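Local atomic coordinates of mercuric reductase (Metallosphaera sedula, PDB entry 4YWO), a protein that probably reduces mercuric ion to elemental mercury with electrons from NADPH, using bound FAD and working as a homodimer. Residues 26-31 with 102-107; 411-416 with 442-447. One frame throughout, in Å; residues are numbered along the deposited sequence.

Interaction 1: 26-31 with 102-107; sequences AGFAAM and TKYEDL
F28 and Y104 meet in a T-shaped (edge-to-face) stack: the ring planes stand at 83° and the centroids lie 5.0 Å apart. The Y104 edge supplies the contact, its CD1 sitting above the middle of the F28 ring, 3.7 Å from F28 CD1. At the outer rim of the phenyl ring, Y104 O lies 3.5 Å from F28 CE2, displaced to the side from which Y104 CD1 comes. Near the ring plane, L107 CB packs 4.2 Å from F28 CE2. One turn on from F28, M31 adds a looser touch, with M31 CE 4.5 Å from L107 CB.

The reach of these side chains matches the helix geometry, since the short segments come no closer than 11.6 Å between axes, at 49°. With CG anti to its carbonyl carbon (chi1 -60°), Y104 brings its CD1 edge, not its face, to F28. It sits in a wider pi-type turn at 102-105, inside helix 87-110. L108 of that helix also touches F28 and M31, while Y23, an FAD-binding residue, packs on F28.

Helix 25-36 begins within a GxGxxG sequence (G22, G24, G27), consistent with the Rossmann-type motif of this family, and A26 N donates a hydrogen bond to a phosphate oxygen of FAD. Through F28 and M31, the flank of this helix is joined to helix 87-110 by dispersion and ring quadrupole rather than charge.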
# COMPACT_ATOMS: atom_id res chain seq x y z
N ALA A 26 -20.26 9.22 -11.58
CA ALA A 26 -21.01 8.29 -12.42
C ALA A 26 -21.31 8.89 -13.81
O ALA A 26 -21.21 8.20 -14.84
CB ALA A 26 -22.25 7.78 -11.73
N GLY A 27 -21.80 10.15 -13.84
CA GLY A 27 -22.18 10.75 -15.07
C GLY A 27 -21.01 11.01 -16.00
O GLY A 27 -21.11 10.79 -17.22
N PHE A 28 -19.90 11.40 -15.39
CA PHE A 28 -18.69 11.50 -16.21
C PHE A 28 -18.20 10.22 -16.82
O PHE A 28 -17.79 10.21 -18.03
CB PHE A 28 -17.50 12.19 -15.46
CG PHE A 28 -17.42 13.65 -15.73
CD1 PHE A 28 -18.24 14.55 -15.06
CD2 PHE A 28 -16.58 14.17 -16.71
CE1 PHE A 28 -18.20 15.91 -15.30
CE2 PHE A 28 -16.56 15.51 -16.97
CZ PHE A 28 -17.34 16.41 -16.28
N ALA A 29 -18.21 9.16 -16.05
CA ALA A 29 -17.84 7.86 -16.52
C ALA A 29 -18.77 7.43 -17.66
O ALA A 29 -18.29 6.94 -18.70
CB ALA A 29 -17.84 6.90 -15.42
N ALA A 30 -20.09 7.73 -17.53
CA ALA A 30 -21.01 7.44 -18.60
C ALA A 30 -20.70 8.23 -19.83
O ALA A 30 -20.83 7.69 -20.93
CB ALA A 30 -22.46 7.71 -18.10
N MET A 31 -20.35 9.49 -19.72
CA MET A 31 -20.08 10.35 -20.83
C MET A 31 -18.89 9.79 -21.61
O MET A 31 -18.88 9.79 -22.88
CB MET A 31 -19.80 11.73 -20.42
CG MET A 31 -19.48 12.63 -21.60
SD MET A 31 -18.54 14.07 -21.11
CE MET A 31 -17.05 13.58 -20.25
N THR A 102 -8.68 19.92 -14.28
CA THR A 102 -7.91 18.95 -15.04
C THR A 102 -8.65 17.63 -15.26
O THR A 102 -8.57 17.05 -16.33
CB THR A 102 -6.53 18.68 -14.35
OG1 THR A 102 -6.72 18.22 -13.01
CG2 THR A 102 -5.79 19.92 -14.25
N LYS A 103 -9.44 17.24 -14.27
CA LYS A 103 -10.13 15.95 -14.23
C LYS A 103 -11.57 15.97 -14.73
O LYS A 103 -12.15 14.88 -14.97
CB LYS A 103 -10.08 15.36 -12.82
CG LYS A 103 -8.66 15.24 -12.23
CD LYS A 103 -7.93 13.98 -12.68
CE LYS A 103 -7.79 13.85 -14.21
NZ LYS A 103 -6.78 12.84 -14.64
N TYR A 104 -12.18 17.14 -14.82
CA TYR A 104 -13.58 17.27 -15.23
C TYR A 104 -13.81 18.35 -16.27
O TYR A 104 -14.17 18.01 -17.36
CB TYR A 104 -14.48 17.52 -14.01
CG TYR A 104 -14.38 16.38 -13.00
CD1 TYR A 104 -15.14 15.21 -13.18
CD2 TYR A 104 -13.54 16.45 -11.94
CE1 TYR A 104 -15.06 14.19 -12.32
CE2 TYR A 104 -13.48 15.42 -11.03
CZ TYR A 104 -14.23 14.31 -11.21
OH TYR A 104 -14.15 13.21 -10.32
N GLU A 105 -13.55 19.63 -15.96
CA GLU A 105 -13.87 20.68 -16.92
C GLU A 105 -13.09 20.49 -18.21
O GLU A 105 -13.63 20.69 -19.34
CB GLU A 105 -13.59 22.07 -16.32
CG GLU A 105 -14.55 22.43 -15.18
CD GLU A 105 -14.14 23.55 -14.16
OE1 GLU A 105 -12.99 24.01 -14.14
OE2 GLU A 105 -15.01 23.95 -13.35
N ASP A 106 -11.83 20.09 -18.13
CA ASP A 106 -11.07 19.96 -19.37
C ASP A 106 -11.61 18.81 -20.22
O ASP A 106 -11.42 18.78 -21.43
CB ASP A 106 -9.58 19.72 -19.11
CG ASP A 106 -8.81 21.01 -18.68
OD1 ASP A 106 -9.31 22.15 -18.74
OD2 ASP A 106 -7.67 20.82 -18.22
N LEU A 107 -12.22 17.81 -19.58
CA LEU A 107 -12.78 16.67 -20.33
C LEU A 107 -14.01 17.03 -21.18
O LEU A 107 -14.32 16.30 -22.14
CB LEU A 107 -13.09 15.52 -19.41
CG LEU A 107 -11.90 14.97 -18.64
CD1 LEU A 107 -12.28 13.58 -18.13
CD2 LEU A 107 -10.67 14.99 -19.51

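Interaction 2: 411-416 with 442-447; sequences AEMIGE and ESLRLV
Apolar contact between M413 and L444 forms the centre of this pairing, with M413 SD 4.1 Å from L444 CG and the two side chains running at a slant to each other. L444 CD1 also comes 3.7 Å from M413 O, so one methyl meets backbone as well as side chain. That same methyl lies alongside the aliphatic stem and carboxylate of E416, 3.7 Å from E416 CD. E416 gets there fully extended, with CG anti to the backbone N (chi1 -180°), and it and L444 pass each other in opposite directions.

The sulfur contact is of another kind. S443 OG lies 3.5 Å from both M413 SD and M413 CE, so the hydroxyl oxygen stands beside the thioether end. M413 CG is tucked between backbone N and carbonyl carbon (chi1 79°), and the chain runs out straight to that end.

The polar groups find their bonds outside the pair: S443 OG hydrogen-bonds to I440 O, and E416 OE2 to H435 NE2. Both are buried, and these bonds probably offset the cost of burying a hydroxyl against methionine and a carboxylate against leucine.

In the dimerisation domain, the segment leading into helix 414-422, together with E416 on that helix, meets helix 442-449. V391 of strand 390-396 touches both M413 and S443, L373 of strand 368-374 packs on S443, and E412 hydrogen-bonds backbone amides of A441 and I440 of the second subunit.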
# COMPACT_ATOMS: atom_id res chain seq x y z
N ALA A 411 -5.11 1.24 3.50
CA ALA A 411 -5.77 1.56 2.26
C ALA A 411 -4.98 1.15 1.00
O ALA A 411 -5.62 0.80 -0.01
CB ALA A 411 -6.01 3.04 2.17
N GLU A 412 -3.66 1.08 1.11
CA GLU A 412 -2.76 0.82 -0.02
C GLU A 412 -2.68 -0.65 -0.34
O GLU A 412 -2.20 -0.99 -1.42
CB GLU A 412 -1.38 1.44 0.18
CG GLU A 412 -1.38 2.95 0.29
CD GLU A 412 -1.86 3.70 -0.99
OE1 GLU A 412 -1.97 2.97 -2.01
OE2 GLU A 412 -2.26 4.92 -0.94
N MET A 413 -2.99 -1.52 0.62
CA MET A 413 -2.97 -2.97 0.42
C MET A 413 -4.35 -3.57 0.12
O MET A 413 -4.44 -4.72 -0.30
CB MET A 413 -2.42 -3.73 1.63
CG MET A 413 -3.38 -3.90 2.77
SD MET A 413 -2.47 -4.65 4.16
CE MET A 413 -3.80 -5.13 5.26
N ILE A 414 -5.43 -2.81 0.25
CA ILE A 414 -6.77 -3.39 0.13
C ILE A 414 -7.04 -3.69 -1.32
O ILE A 414 -7.82 -4.59 -1.62
CB ILE A 414 -7.85 -2.51 0.79
CG1 ILE A 414 -9.07 -3.35 1.25
CG2 ILE A 414 -8.27 -1.33 -0.09
CD1 ILE A 414 -8.77 -4.31 2.34
N GLY A 415 -6.32 -3.06 -2.29
CA GLY A 415 -6.51 -3.43 -3.65
C GLY A 415 -5.90 -4.80 -3.96
O GLY A 415 -6.45 -5.52 -4.82
N GLU A 416 -4.81 -5.16 -3.30
CA GLU A 416 -4.34 -6.55 -3.42
C GLU A 416 -5.39 -7.53 -2.97
O GLU A 416 -5.62 -8.57 -3.66
CB GLU A 416 -3.04 -6.75 -2.68
CG GLU A 416 -2.47 -8.13 -2.74
CD GLU A 416 -1.17 -8.42 -2.00
OE1 GLU A 416 -0.42 -7.47 -1.61
OE2 GLU A 416 -0.92 -9.64 -1.69
N GLU A 442 2.62 -7.22 3.63
CA GLU A 442 2.86 -8.64 3.83
C GLU A 442 2.02 -9.23 4.94
O GLU A 442 1.89 -10.49 4.98
CB GLU A 442 4.29 -9.06 4.17
CG GLU A 442 5.37 -8.17 3.90
CD GLU A 442 6.58 -8.52 4.73
OE1 GLU A 442 7.23 -9.58 4.51
OE2 GLU A 442 6.99 -7.73 5.58
N SER A 443 1.29 -8.40 5.70
CA SER A 443 0.25 -8.90 6.62
C SER A 443 -0.82 -9.73 5.91
O SER A 443 -1.38 -10.65 6.52
CB SER A 443 -0.42 -7.78 7.40
OG SER A 443 -1.13 -6.95 6.50
N LEU A 444 -1.07 -9.52 4.63
CA LEU A 444 -2.02 -10.36 3.86
C LEU A 444 -1.51 -11.80 3.75
O LEU A 444 -2.26 -12.73 3.89
CB LEU A 444 -2.26 -9.79 2.46
CG LEU A 444 -2.97 -8.43 2.53
CD1 LEU A 444 -3.01 -7.84 1.13
CD2 LEU A 444 -4.40 -8.57 3.00
N ARG A 445 -0.20 -11.96 3.57
CA ARG A 445 0.36 -13.30 3.50
C ARG A 445 0.48 -13.88 4.91
O ARG A 445 0.24 -15.05 5.10
CB ARG A 445 1.72 -13.25 2.74
CG ARG A 445 2.47 -14.59 2.68
CD ARG A 445 3.66 -14.55 1.68
NE ARG A 445 4.24 -15.87 1.64
CZ ARG A 445 5.01 -16.38 2.58
NH1 ARG A 445 5.33 -15.67 3.67
NH2 ARG A 445 5.43 -17.62 2.41
N LEU A 446 0.77 -13.06 5.92
CA LEU A 446 0.88 -13.59 7.27
C LEU A 446 -0.40 -14.07 7.78
O LEU A 446 -0.47 -15.17 8.48
CB LEU A 446 1.45 -12.52 8.20
CG LEU A 446 2.89 -12.06 7.93
CD1 LEU A 446 3.23 -10.83 8.72
CD2 LEU A 446 3.84 -13.26 8.20
N VAL A 447 -1.50 -13.37 7.51
CA VAL A 447 -2.77 -13.93 7.93
C VAL A 447 -3.15 -15.17 7.17
O VAL A 447 -3.82 -16.07 7.71
CB VAL A 447 -3.90 -12.85 7.94
CG1 VAL A 447 -4.35 -12.45 6.57
CG2 VAL A 447 -5.10 -13.25 8.80

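The two contacts hold different elements in different parts of the fold, their centres 31 Å apart and their nearest atoms about 16 Å apart. Interaction 1 is partly buried and joins two helices of the FAD-binding region; interaction 2 is wholly buried, between two helical segments packed on an antiparallel sheet, with the second subunit close by. They bury similar areas, 195 and 206 Å², by different chemistry: an edge-to-face aromatic pair with aliphatic packing in the first, a thioether and leucine methyls beside polar groups in the second. The difference goes with their settings, since the first borders a cofactor site and the second a subunit boundary.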